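Long-range contacts in mannose-6-phosphate isomerase (Helicobacter pylori, PDB 2QH5), which probably transfers GMP from GTP to alpha-D-mannose 1-phosphate to give GDP-mannose, through the N-terminal nucleotidyltransferase part present here: residues I5-L10 with I108-D113; L83-K88 with I230-E235; T90-A95 with Q239-M244; G160-R165 with K256-E261; K203-T208 with I248-Q253. All blocks are in the same frame, centred on the assembly; numbering follows the deposited sequence. Where two conformers were deposited one is given.

Contact 1 (I5-L10 with I108-D113)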
# COMPACT_ATOMS: atom_id res chain seq x y z
N ILE A 5 -4.15 10.96 9.76
CA ILE A 5 -4.16 9.66 9.10
C ILE A 5 -4.23 9.80 7.58
O ILE A 5 -5.16 10.41 7.03
CB ILE A 5 -5.31 8.75 9.60
CG1 ILE A 5 -5.38 8.71 11.13
CG2 ILE A 5 -5.14 7.34 9.06
CD1 ILE A 5 -6.56 7.93 11.67
N LYS A 6 -3.24 9.23 6.90
CA LYS A 6 -3.10 9.36 5.46
C LYS A 6 -3.41 8.06 4.74
O LYS A 6 -2.92 6.99 5.12
CB LYS A 6 -1.67 9.74 5.11
CG LYS A 6 -1.40 11.21 4.93
CD LYS A 6 -0.08 11.34 4.20
CE LYS A 6 0.26 12.79 3.92
NZ LYS A 6 1.59 12.86 3.25
N ASN A 7 -4.20 8.16 3.68
CA ASN A 7 -4.38 7.05 2.76
C ASN A 7 -3.33 7.15 1.66
O ASN A 7 -3.26 8.16 0.97
CB ASN A 7 -5.78 7.05 2.15
CG ASN A 7 -6.00 5.91 1.17
OD1 ASN A 7 -6.74 6.06 0.20
ND2 ASN A 7 -5.36 4.77 1.43
N ILE A 8 -2.50 6.12 1.52
CA ILE A 8 -1.56 6.03 0.41
C ILE A 8 -2.14 5.08 -0.62
O ILE A 8 -2.04 3.86 -0.47
CB ILE A 8 -0.17 5.55 0.83
CG1 ILE A 8 0.36 6.35 2.03
CG2 ILE A 8 0.78 5.62 -0.37
CD1 ILE A 8 0.50 7.84 1.80
N LEU A 9 -2.73 5.66 -1.66
CA LEU A 9 -3.47 4.90 -2.66
C LEU A 9 -2.52 4.56 -3.81
O LEU A 9 -2.22 5.40 -4.65
CB LEU A 9 -4.67 5.75 -3.15
CG LEU A 9 -6.03 5.11 -3.42
CD1 LEU A 9 -6.90 6.12 -4.15
CD2 LEU A 9 -5.95 3.82 -4.22
N LEU A 10 -2.03 3.32 -3.83
CA LEU A 10 -1.06 2.91 -4.83
C LEU A 10 -1.72 2.49 -6.13
O LEU A 10 -2.38 1.44 -6.18
CB LEU A 10 -0.21 1.75 -4.30
CG LEU A 10 0.61 1.93 -3.03
CD1 LEU A 10 1.13 0.58 -2.59
CD2 LEU A 10 1.76 2.89 -3.23
N ILE A 108 -2.15 4.54 5.92
CA ILE A 108 -2.95 3.40 5.49
C ILE A 108 -2.65 3.21 4.01
O ILE A 108 -3.10 4.00 3.18
CB ILE A 108 -4.46 3.67 5.72
CG1 ILE A 108 -4.74 3.97 7.19
CG2 ILE A 108 -5.30 2.47 5.26
CD1 ILE A 108 -6.15 4.46 7.45
N VAL A 109 -1.89 2.16 3.70
CA VAL A 109 -1.38 1.89 2.35
C VAL A 109 -2.26 0.86 1.64
O VAL A 109 -2.34 -0.29 2.06
CB VAL A 109 0.08 1.38 2.40
CG1 VAL A 109 0.57 0.98 1.02
CG2 VAL A 109 1.00 2.45 2.99
N THR A 110 -2.92 1.29 0.56
CA THR A 110 -3.99 0.51 -0.06
C THR A 110 -3.84 0.45 -1.58
O THR A 110 -3.99 1.48 -2.24
CB THR A 110 -5.39 1.13 0.26
OG1 THR A 110 -5.41 2.53 -0.08
CG2 THR A 110 -5.71 0.99 1.73
N PRO A 111 -3.57 -0.74 -2.14
CA PRO A 111 -3.56 -0.88 -3.60
C PRO A 111 -4.94 -0.59 -4.20
O PRO A 111 -5.95 -0.84 -3.56
CB PRO A 111 -3.16 -2.34 -3.81
CG PRO A 111 -2.50 -2.76 -2.54
CD PRO A 111 -3.23 -2.01 -1.47
N SER A 112 -4.96 -0.07 -5.42
CA SER A 112 -6.20 0.41 -6.03
C SER A 112 -6.99 -0.67 -6.76
O SER A 112 -8.19 -0.52 -6.97
CB SER A 112 -5.89 1.56 -7.00
OG SER A 112 -4.90 1.17 -7.93
N ASP A 113 -6.32 -1.75 -7.15
CA ASP A 113 -6.95 -2.86 -7.88
C ASP A 113 -7.61 -3.89 -6.96
O ASP A 113 -7.55 -5.10 -7.21
CB ASP A 113 -5.94 -3.53 -8.83
CG ASP A 113 -4.64 -3.94 -8.13
OD1 ASP A 113 -3.60 -4.04 -8.82
OD2 ASP A 113 -4.65 -4.16 -6.90

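Contact 2 (L83-K88 with I230-E235)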
# COMPACT_ATOMS: atom_id res chain seq x y z
N LEU A 83 3.22 11.70 -8.83
CA LEU A 83 3.27 11.19 -10.19
C LEU A 83 4.59 10.49 -10.50
O LEU A 83 5.67 10.94 -10.11
CB LEU A 83 2.97 12.29 -11.20
CG LEU A 83 1.64 13.00 -10.93
CD1 LEU A 83 1.37 14.03 -12.00
CD2 LEU A 83 0.49 12.01 -10.85
N GLU A 84 4.51 9.37 -11.19
CA GLU A 84 5.71 8.63 -11.49
C GLU A 84 6.00 8.63 -12.99
O GLU A 84 5.10 8.42 -13.81
CB GLU A 84 5.63 7.22 -10.91
CG GLU A 84 5.44 7.23 -9.39
CD GLU A 84 5.79 5.92 -8.72
OE1 GLU A 84 6.67 5.93 -7.82
OE2 GLU A 84 5.19 4.89 -9.10
N SER A 85 7.26 8.93 -13.32
CA SER A 85 7.79 8.71 -14.65
C SER A 85 8.00 7.21 -14.83
O SER A 85 7.37 6.59 -15.69
CB SER A 85 9.11 9.48 -14.83
OG SER A 85 9.84 9.56 -13.61
N LEU A 86 8.86 6.64 -13.99
CA LEU A 86 9.08 5.20 -13.92
C LEU A 86 8.49 4.65 -12.63
O LEU A 86 8.33 5.38 -11.65
CB LEU A 86 10.58 4.88 -13.89
CG LEU A 86 11.58 5.54 -14.83
CD1 LEU A 86 12.96 5.50 -14.19
CD2 LEU A 86 11.58 4.87 -16.20
N SER A 87 8.21 3.36 -12.63
CA SER A 87 7.77 2.67 -11.43
C SER A 87 8.86 1.75 -10.92
O SER A 87 9.23 0.77 -11.58
CB SER A 87 6.47 1.91 -11.69
OG SER A 87 5.43 2.79 -12.08
N LYS A 88 9.40 2.06 -9.74
CA LYS A 88 10.42 1.23 -9.12
C LYS A 88 9.84 0.44 -7.93
O LYS A 88 10.50 0.27 -6.90
CB LYS A 88 11.64 2.05 -8.72
CG LYS A 88 12.87 1.83 -9.60
CD LYS A 88 12.63 2.20 -11.06
CE LYS A 88 13.91 2.17 -11.89
NZ LYS A 88 14.57 0.84 -11.94
N ILE A 230 0.67 18.83 -7.12
CA ILE A 230 1.19 17.57 -7.59
C ILE A 230 2.63 17.56 -7.14
O ILE A 230 3.19 18.60 -6.83
CB ILE A 230 1.05 17.47 -9.15
CG1 ILE A 230 -0.11 16.55 -9.52
CG2 ILE A 230 2.32 16.99 -9.86
CD1 ILE A 230 -1.39 16.90 -8.82
N ALA A 231 3.22 16.38 -7.05
CA ALA A 231 4.65 16.25 -6.92
C ALA A 231 5.03 15.16 -7.90
O ALA A 231 4.29 14.18 -8.01
CB ALA A 231 5.02 15.86 -5.52
N ARG A 232 6.11 15.35 -8.66
CA ARG A 232 6.76 14.21 -9.32
C ARG A 232 8.26 14.23 -9.20
O ARG A 232 8.85 15.24 -8.81
CB ARG A 232 6.31 13.95 -10.78
CG ARG A 232 6.08 15.11 -11.70
CD ARG A 232 7.17 15.24 -12.76
NE ARG A 232 7.39 14.08 -13.62
CZ ARG A 232 8.46 13.94 -14.41
NH1 ARG A 232 9.40 14.88 -14.42
NH2 ARG A 232 8.61 12.87 -15.17
N LEU A 233 8.85 13.09 -9.50
CA LEU A 233 10.29 12.94 -9.54
C LEU A 233 10.75 12.67 -10.96
O LEU A 233 10.09 11.93 -11.71
CB LEU A 233 10.75 11.79 -8.64
CG LEU A 233 10.21 11.62 -7.23
CD1 LEU A 233 9.18 10.52 -7.22
CD2 LEU A 233 11.36 11.26 -6.31
N SER A 234 11.89 13.26 -11.33
CA SER A 234 12.49 13.08 -12.64
C SER A 234 12.79 11.62 -12.93
O SER A 234 13.09 10.85 -12.01
CB SER A 234 13.80 13.87 -12.74
OG SER A 234 14.82 13.26 -11.96
N GLU A 235 12.73 11.26 -14.21
CA GLU A 235 13.11 9.93 -14.66
C GLU A 235 14.56 9.63 -14.26
O GLU A 235 14.91 8.49 -13.97
CB GLU A 235 12.95 9.84 -16.18
CG GLU A 235 13.09 8.43 -16.72
CD GLU A 235 12.86 8.35 -18.21
OE1 GLU A 235 13.26 7.33 -18.81
OE2 GLU A 235 12.29 9.30 -18.78

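Contact 3 (T90-A95 with Q239-M244)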
# COMPACT_ATOMS: atom_id res chain seq x y z
N THR A 90 6.78 -1.16 -5.08
CA THR A 90 6.12 -0.67 -3.85
C THR A 90 7.03 -0.16 -2.74
O THR A 90 6.71 0.83 -2.09
CB THR A 90 5.15 -1.72 -3.28
OG1 THR A 90 5.85 -2.95 -3.08
CG2 THR A 90 4.00 -1.95 -4.25
N ALA A 91 8.18 -0.81 -2.52
CA ALA A 91 9.10 -0.36 -1.48
C ALA A 91 9.52 1.10 -1.68
O ALA A 91 9.65 1.86 -0.72
CB ALA A 91 10.33 -1.26 -1.40
N ASN A 92 9.71 1.48 -2.94
CA ASN A 92 10.09 2.83 -3.29
C ASN A 92 8.90 3.78 -3.25
O ASN A 92 9.04 4.91 -2.82
CB ASN A 92 10.79 2.86 -4.65
CG ASN A 92 12.11 2.08 -4.65
OD1 ASN A 92 13.06 2.42 -3.93
ND2 ASN A 92 12.18 1.02 -5.46
N ALA A 93 7.73 3.32 -3.68
CA ALA A 93 6.54 4.18 -3.69
C ALA A 93 6.10 4.48 -2.26
O ALA A 93 5.69 5.60 -1.96
CB ALA A 93 5.42 3.53 -4.45
N ILE A 94 6.22 3.47 -1.39
CA ILE A 94 5.87 3.62 0.02
C ILE A 94 6.87 4.48 0.77
O ILE A 94 6.47 5.42 1.47
CB ILE A 94 5.64 2.26 0.71
CG1 ILE A 94 4.48 1.52 0.03
CG2 ILE A 94 5.28 2.45 2.18
CD1 ILE A 94 4.41 0.04 0.35
N ALA A 95 8.17 4.21 0.61
CA ALA A 95 9.21 5.03 1.25
C ALA A 95 9.13 6.50 0.86
O ALA A 95 9.32 7.37 1.71
CB ALA A 95 10.58 4.49 0.96
N GLN A 239 15.79 6.45 -11.99
CA GLN A 239 16.57 5.50 -12.79
C GLN A 239 17.49 4.62 -11.96
O GLN A 239 17.48 3.40 -12.10
CB GLN A 239 17.39 6.23 -13.85
CG GLN A 239 16.78 6.20 -15.24
CD GLN A 239 17.47 7.16 -16.20
OE1 GLN A 239 18.27 8.01 -15.80
NE2 GLN A 239 17.14 7.04 -17.48
N ASP A 240 18.27 5.25 -11.09
CA ASP A 240 19.29 4.54 -10.31
C ASP A 240 18.71 3.75 -9.14
O ASP A 240 19.43 3.04 -8.45
CB ASP A 240 20.36 5.52 -9.81
CG ASP A 240 19.93 6.24 -8.54
OD1 ASP A 240 18.94 7.00 -8.60
OD2 ASP A 240 20.58 6.04 -7.49
N LEU A 241 17.40 3.89 -8.92
CA LEU A 241 16.72 3.20 -7.83
C LEU A 241 16.56 1.72 -8.12
O LEU A 241 16.19 1.33 -9.23
CB LEU A 241 15.35 3.82 -7.58
CG LEU A 241 15.19 4.76 -6.39
CD1 LEU A 241 16.25 5.83 -6.36
CD2 LEU A 241 13.83 5.38 -6.42
N GLU A 242 16.86 0.90 -7.11
CA GLU A 242 16.66 -0.54 -7.22
C GLU A 242 15.17 -0.85 -7.20
O GLU A 242 14.45 -0.39 -6.31
CB GLU A 242 17.37 -1.29 -6.10
CG GLU A 242 17.28 -2.80 -6.25
CD GLU A 242 18.17 -3.57 -5.28
OE1 GLU A 242 18.79 -2.95 -4.39
OE2 GLU A 242 18.23 -4.81 -5.42
N ASP A 243 14.72 -1.60 -8.19
CA ASP A 243 13.34 -2.03 -8.28
C ASP A 243 13.13 -3.16 -7.27
O ASP A 243 13.67 -4.25 -7.44
CB ASP A 243 13.03 -2.51 -9.70
CG ASP A 243 11.56 -2.83 -9.89
OD1 ASP A 243 11.08 -3.78 -9.25
OD2 ASP A 243 10.90 -2.15 -10.70
N MET A 244 12.33 -2.88 -6.23
CA MET A 244 12.08 -3.85 -5.16
C MET A 244 10.73 -3.66 -4.47
O MET A 244 10.33 -2.53 -4.20
CB MET A 244 13.19 -3.78 -4.12
CG MET A 244 13.09 -4.84 -3.05
SD MET A 244 14.60 -4.98 -2.12
CE MET A 244 15.67 -5.75 -3.33

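Contact 4 (G160-R165 with K256-E261)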
# COMPACT_ATOMS: atom_id res chain seq x y z
N GLY A 160 -3.51 -15.84 14.19
CA GLY A 160 -4.16 -14.74 13.47
C GLY A 160 -3.72 -13.34 13.86
O GLY A 160 -4.41 -12.36 13.52
N LEU A 161 -2.59 -13.23 14.55
CA LEU A 161 -2.11 -11.94 15.05
C LEU A 161 -0.58 -11.82 15.02
O LEU A 161 -0.02 -10.84 14.53
CB LEU A 161 -2.61 -11.68 16.47
CG LEU A 161 -2.04 -10.44 17.16
CD1 LEU A 161 -2.73 -9.18 16.67
CD2 LEU A 161 -2.18 -10.56 18.66
N ASP A 162 0.10 -12.81 15.58
CA ASP A 162 1.55 -12.85 15.50
C ASP A 162 1.91 -13.58 14.23
O ASP A 162 1.29 -14.59 13.91
CB ASP A 162 2.14 -13.59 16.70
CG ASP A 162 1.90 -12.88 18.00
OD1 ASP A 162 2.44 -11.76 18.19
OD2 ASP A 162 1.17 -13.44 18.84
N VAL A 163 2.90 -13.06 13.51
CA VAL A 163 3.35 -13.73 12.29
C VAL A 163 4.69 -14.42 12.53
O VAL A 163 5.64 -13.80 13.00
CB VAL A 163 3.33 -12.79 11.01
CG1 VAL A 163 2.31 -11.68 11.15
CG2 VAL A 163 4.71 -12.24 10.67
N LYS A 164 4.73 -15.72 12.27
CA LYS A 164 5.93 -16.52 12.48
C LYS A 164 6.96 -16.24 11.39
O LYS A 164 8.16 -16.21 11.65
CB LYS A 164 5.61 -18.01 12.58
CG LYS A 164 4.86 -18.39 13.86
CD LYS A 164 5.52 -19.56 14.58
CE LYS A 164 4.91 -20.90 14.20
NZ LYS A 164 3.77 -21.27 15.09
N ARG A 165 6.48 -16.04 10.17
CA ARG A 165 7.31 -15.54 9.08
C ARG A 165 6.49 -15.11 7.85
O ARG A 165 5.30 -15.41 7.73
CB ARG A 165 8.40 -16.55 8.66
CG ARG A 165 8.01 -17.48 7.54
CD ARG A 165 7.76 -18.88 8.02
NE ARG A 165 8.76 -19.80 7.49
CZ ARG A 165 8.53 -21.08 7.22
NH1 ARG A 165 7.33 -21.62 7.41
NH2 ARG A 165 9.51 -21.84 6.75
N LYS A 256 8.84 -6.58 13.60
CA LYS A 256 7.73 -5.79 14.14
C LYS A 256 6.41 -5.93 13.38
O LYS A 256 5.67 -4.95 13.24
CB LYS A 256 8.14 -4.33 14.23
CG LYS A 256 9.37 -4.14 15.08
CD LYS A 256 9.70 -2.70 15.34
CE LYS A 256 10.88 -2.63 16.30
NZ LYS A 256 11.50 -1.28 16.35
N ILE A 257 6.10 -7.14 12.92
CA ILE A 257 4.94 -7.39 12.08
C ILE A 257 3.77 -8.08 12.80
O ILE A 257 3.94 -9.16 13.37
CB ILE A 257 5.34 -8.24 10.84
CG1 ILE A 257 6.42 -7.50 10.05
CG2 ILE A 257 4.13 -8.56 9.94
CD1 ILE A 257 7.09 -8.36 9.01
N LYS A 258 2.60 -7.45 12.77
CA LYS A 258 1.36 -8.09 13.22
C LYS A 258 0.36 -8.23 12.07
O LYS A 258 0.48 -7.58 11.04
CB LYS A 258 0.73 -7.32 14.38
CG LYS A 258 1.57 -7.29 15.66
CD LYS A 258 1.65 -8.66 16.32
CE LYS A 258 2.31 -8.56 17.69
NZ LYS A 258 3.77 -8.78 17.62
N MET A 259 -0.64 -9.09 12.25
CA MET A 259 -1.61 -9.34 11.19
C MET A 259 -3.03 -9.04 11.69
O MET A 259 -3.30 -9.12 12.88
CB MET A 259 -1.52 -10.80 10.74
CG MET A 259 -2.09 -11.07 9.36
SD MET A 259 -2.28 -12.83 9.02
CE MET A 259 -3.89 -13.07 9.76
N VAL A 260 -3.90 -8.65 10.76
CA VAL A 260 -5.34 -8.52 11.02
C VAL A 260 -6.06 -9.25 9.89
O VAL A 260 -5.73 -9.06 8.73
CB VAL A 260 -5.79 -7.04 11.08
CG1 VAL A 260 -7.27 -6.92 11.42
CG2 VAL A 260 -4.97 -6.26 12.10
N GLU A 261 -7.04 -10.10 10.22
CA GLU A 261 -7.75 -10.87 9.20
C GLU A 261 -8.72 -10.02 8.37
O GLU A 261 -9.48 -9.23 8.92
CB GLU A 261 -8.53 -12.03 9.83
CG GLU A 261 -7.68 -13.04 10.58
CD GLU A 261 -8.50 -13.91 11.52
OE1 GLU A 261 -9.61 -14.32 11.12
OE2 GLU A 261 -8.04 -14.17 12.64

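Contact 5 (K203-T208 with I248-Q253)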
# COMPACT_ATOMS: atom_id res chain seq x y z
N LYS A 203 15.39 1.73 7.44
CA LYS A 203 16.80 2.02 7.72
C LYS A 203 17.54 0.76 8.18
O LYS A 203 18.61 0.45 7.65
CB LYS A 203 16.93 3.12 8.77
CG LYS A 203 18.28 3.84 8.75
CD LYS A 203 18.20 5.17 9.51
CE LYS A 203 19.56 5.86 9.58
NZ LYS A 203 20.43 5.27 10.65
N LYS A 204 16.96 0.05 9.14
CA LYS A 204 17.51 -1.19 9.66
C LYS A 204 17.70 -2.27 8.60
O LYS A 204 18.75 -2.91 8.54
CB LYS A 204 16.62 -1.76 10.77
CG LYS A 204 16.81 -1.12 12.14
CD LYS A 204 16.70 -2.15 13.28
CE LYS A 204 15.26 -2.52 13.64
NZ LYS A 204 14.51 -1.39 14.27
N HIS A 205 16.68 -2.49 7.78
CA HIS A 205 16.61 -3.71 6.99
C HIS A 205 16.91 -3.55 5.51
O HIS A 205 17.40 -4.49 4.87
CB HIS A 205 15.29 -4.43 7.24
CG HIS A 205 15.19 -5.01 8.61
ND1 HIS A 205 14.38 -4.49 9.60
CD2 HIS A 205 15.85 -6.05 9.19
CE1 HIS A 205 14.52 -5.18 10.71
NE2 HIS A 205 15.41 -6.14 10.49
N ALA A 206 16.61 -2.38 4.96
CA ALA A 206 16.99 -2.05 3.59
C ALA A 206 17.58 -0.64 3.53
O ALA A 206 16.97 0.26 2.94
CB ALA A 206 15.80 -2.19 2.66
N PRO A 207 18.77 -0.45 4.13
CA PRO A 207 19.38 0.87 4.31
C PRO A 207 19.66 1.61 3.01
O PRO A 207 19.56 2.84 2.97
CB PRO A 207 20.70 0.56 5.03
CG PRO A 207 20.96 -0.87 4.80
CD PRO A 207 19.63 -1.53 4.67
N THR A 208 20.00 0.87 1.96
CA THR A 208 20.40 1.45 0.69
C THR A 208 19.19 1.74 -0.19
O THR A 208 19.30 2.40 -1.22
CB THR A 208 21.37 0.55 -0.07
OG1 THR A 208 20.74 -0.71 -0.36
CG2 THR A 208 22.66 0.33 0.74
N ILE A 248 9.68 -7.96 -0.12
CA ILE A 248 11.05 -8.46 -0.19
C ILE A 248 11.99 -7.58 0.64
O ILE A 248 12.79 -8.09 1.43
CB ILE A 248 11.54 -8.57 -1.66
CG1 ILE A 248 10.79 -9.69 -2.39
CG2 ILE A 248 13.05 -8.80 -1.74
CD1 ILE A 248 10.79 -9.58 -3.91
N ALA A 249 11.84 -6.27 0.48
CA ALA A 249 12.70 -5.28 1.15
C ALA A 249 12.62 -5.30 2.67
O ALA A 249 13.64 -5.16 3.36
CB ALA A 249 12.37 -3.87 0.65
N LEU A 250 11.41 -5.48 3.18
CA LEU A 250 11.16 -5.20 4.59
C LEU A 250 10.37 -6.28 5.32
O LEU A 250 10.76 -6.71 6.41
CB LEU A 250 10.46 -3.85 4.73
CG LEU A 250 10.12 -3.33 6.12
CD1 LEU A 250 11.37 -3.22 7.00
CD2 LEU A 250 9.42 -1.99 5.99
N MET A 251 9.27 -6.71 4.71
CA MET A 251 8.34 -7.62 5.38
C MET A 251 8.93 -9.01 5.62
O MET A 251 8.47 -9.73 6.50
CB MET A 251 7.01 -7.70 4.62
CG MET A 251 6.34 -6.35 4.40
SD MET A 251 5.89 -5.51 5.93
CE MET A 251 5.58 -3.85 5.37
N GLN A 252 9.95 -9.40 4.87
CA GLN A 252 10.60 -10.69 5.11
C GLN A 252 11.69 -10.61 6.19
O GLN A 252 12.31 -11.62 6.52
CB GLN A 252 11.17 -11.26 3.81
CG GLN A 252 10.12 -11.85 2.89
CD GLN A 252 10.71 -12.74 1.81
OE1 GLN A 252 10.00 -13.53 1.19
NE2 GLN A 252 12.02 -12.62 1.58
N GLN A 253 11.92 -9.42 6.73
CA GLN A 253 13.02 -9.23 7.68
C GLN A 253 12.63 -8.48 8.93
O GLN A 253 13.39 -8.48 9.91
CB GLN A 253 14.17 -8.50 7.00
CG GLN A 253 15.08 -9.42 6.23
CD GLN A 253 15.28 -8.95 4.82
OE1 GLN A 253 14.96 -9.66 3.87
NE2 GLN A 253 15.79 -7.73 4.67

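Contact 1 (I5-L10 with I108-D113)
N7 and T110 meet side chain to side chain across two parallel strands, 5-10 and 106-111, in the core of the GT-A-type nucleotidyltransferase fold. From N7 CB, 4.2 Å from I108 O, the chain runs with CG anti to the backbone N (chi1 179°), carrying the amide across to strand 106-111. CG sits near T110 OG1, OD1 stays 3.8 Å from that hydroxyl, and ND2 does the binding: it donates to T110 OG1 at 2.7 Å, almost exactly in the amide plane, and to I108 O at 3.0 Å. The backbone N of I8 reaches the same carbonyl oxygen at 2.8 Å from the opposite face, so I108 O is held by two donors. The ladder continues with I108 N to K6 O, T110 N to I8 O and L10 N to T110 O, and S112 N adds a bent bond to L10 O from the loop beyond. On the other face of the sheet, L10 CD1 rests on V109 CG1 at 3.7 Å; beyond N7, I5 CG2 presses closely on I108 CD1 (3.5 Å). Both N-H groups of ND2 are engaged, by T110 OG1 and I108 O, so this buried amide is satisfied there and fixed in rotation.

Contact 2 (L83-K88 with I230-E235)
Strand 230-233 pairs in parallel with strand 78-84 in the large mixed sheet, and L83 with A231 marks where the pairing is firm: L83 N donates to A231 O at 2.8 Å, nearly straight at 170°. Beside that bond the L83 side chain crosses I230 obliquely, its CD1 lying 3.8 Å from I230 CG2 and equally near CG1, while L83 CB backs onto R232 CB. Further on the strands part, and a side chain takes over from the backbone. S85 OG, turned in between its own N and carbonyl carbon (chi1 33°), donates to L233 O at 3.0 Å, which ties the loop after strand 78-84 to the residue just ahead of the S234 N-cap of helix 235-239. R232 bends back at chi2 and chi3 to bring NH2 within 3.4 Å of S85 CB; its charge is met by E60 in a salt bridge. At the far end L86 crosses E235 at about a right angle and packs on the aliphatic E235 CG, 3.8 Å from L86 CG, and on the E235 backbone carbonyl, whose O lies 3.6 Å from L86 CD1. Apolar contact and a straight backbone bond thus secure the buried end, whereas toward the helix start S85 OG provides the polar link across the two segments, beside hydrocarbon laid against charged groups.

Contact 3 (T90-A95 with Q239-M244)
N92 and A91, in the first turn of helix 90-99, hold the loop between helices 235-239 and 246-251 at two carbonyl oxygens. The close part is around the N92 amide, which a chi1 of -63° directs at the loop. ND2 donates to E242 O at 2.8 Å, with the acceptor near the amide plane (12° out), and it also donates to K88 O just before the helix, so two bonds grip this nitrogen and fix the amide's rotation. L241 slides past in the opposite direction and sets CD2 3.9 Å from N92 OD1. The second anchor is M244 O: A91 N reaches it at 3.2 Å with a bent angle of 138°, in the carbonyl plane, and A91 CB sits only 3.1 Å from the same oxygen. The solvent side is looser. E242 is exposed, and its side chain leads away from the helix; D243 likewise turns outward, its OD1 taken by N89. Inward, N92 and M244 meet I209 of helix 207-216, and A91 packs on A249 of helix 246-251. The loop thus packs on helices 90-99, 207-216 and 246-251, while helix 195-205 lies against another side of helix 90-99, where its F198 meets I94 and A95.

Contact 4 (G160-R165 with K256-E261)
L161 and M259 make the backbone link in which the loop between strands 153-156 and 165-168 runs alongside the edge of strand 257-261: M259 N donates to L161 O at 2.9 Å, at 152°. K258 closes on the same carbonyl, with CD 3.3 Å from L161 O. Its side chain bends at chi2 and chi4, lies beside D162 pointing the same way, and completes a salt bridge in which NZ stands 3.3 Å from D162 OD1. V163 points into the contact and divides its methyls: CG2 meets I257 CG2 at 3.8 Å, and CG1 touches both that methyl and M259 CB (4.0 Å). At the other end the M259 chain, extended until it turns at chi3 (85°), carries CE to within 3.9 Å of G160 O, while E261 OE2 comes near G160 CA. A second shell holds the loop in this shape. N159 OD1 accepts from D162 N and more weakly from L161 N, and G160 takes a positive phi of 73° at the turn. I155 of strand 153-156 touches both V163 and M259. Strand 257-261 in turn pairs in parallel with strand 138-144; L132 of helix 119-134 touches K258 and V260, and Y185 of strand 184-194 touches M259 and E261. The loop therefore runs alongside the edge of one end strand of the large mixed sheet, whose other edge joins strand 138-144, with helix 119-134 close by.

Contact 5 (K203-T208 with I248-Q253)
Q253 O, placed by the bond of 3.0 Å from Q253 N to L250 O that turns the chain at the end of helix 246-251, stands over one face of the H205 imidazole. The junction of helices 195-205 and 207-216 here packs against the C-terminal end of helix 246-251 and the turn after it: H205 ends helix 195-205, and A206 both leaves that helix and occupies the N-cap position of helix 207-216. Q253 O lies 3.1 Å above the ring plane, offset toward the rim and nearest to NE2. It does not form a hydrogen bond with that nitrogen, since it comes from above the ring. The opposite face is covered by K204 CB, so the ring is sandwiched between a carbonyl and an aliphatic carbon. Its other nitrogen, ND1, makes a weak hydrogen bond to E201 O one turn back, which would help fix the rotation of the ring. Q253 slides past H205 in the opposite direction, bringing its CB to 3.7 Å from H205 CD2; its amide plane is turned 64° from the ring. L250, whose CG is anti to the backbone N (chi1 -179°), reaches across at about a right angle and puts CD1 4.1 Å from H205 CB. No hydrogen bond crosses the contact; methyls and carbonyl oxygens meet where A206 comes up to A249, with A206 CB 3.7 Å from A249 O and 4.3 Å from A249 CB.

Contacts 1, 2 and 4 belong to one mixed sheet. The centre of contact 1 lies about 5 Å from the centre of the chain; contacts 2 and 4 lie on opposite sides of that centre, about 32 Å apart between their own centres. Contact 3 joins the sheet to the helices: it touches contact 1 through L10 and A93, contact 2 through K88 and L241, and contact 5 through M244 and A249. Contact 5 leads to contact 4, as helix 246-251 is followed, after a short loop, by strand 257-261. Contacts 1, 2 and 3 interlock along the sequence, and contact 4 opens only after contact 1 has closed. Segments distant in sequence thus assemble into a single nucleotidyltransferase domain.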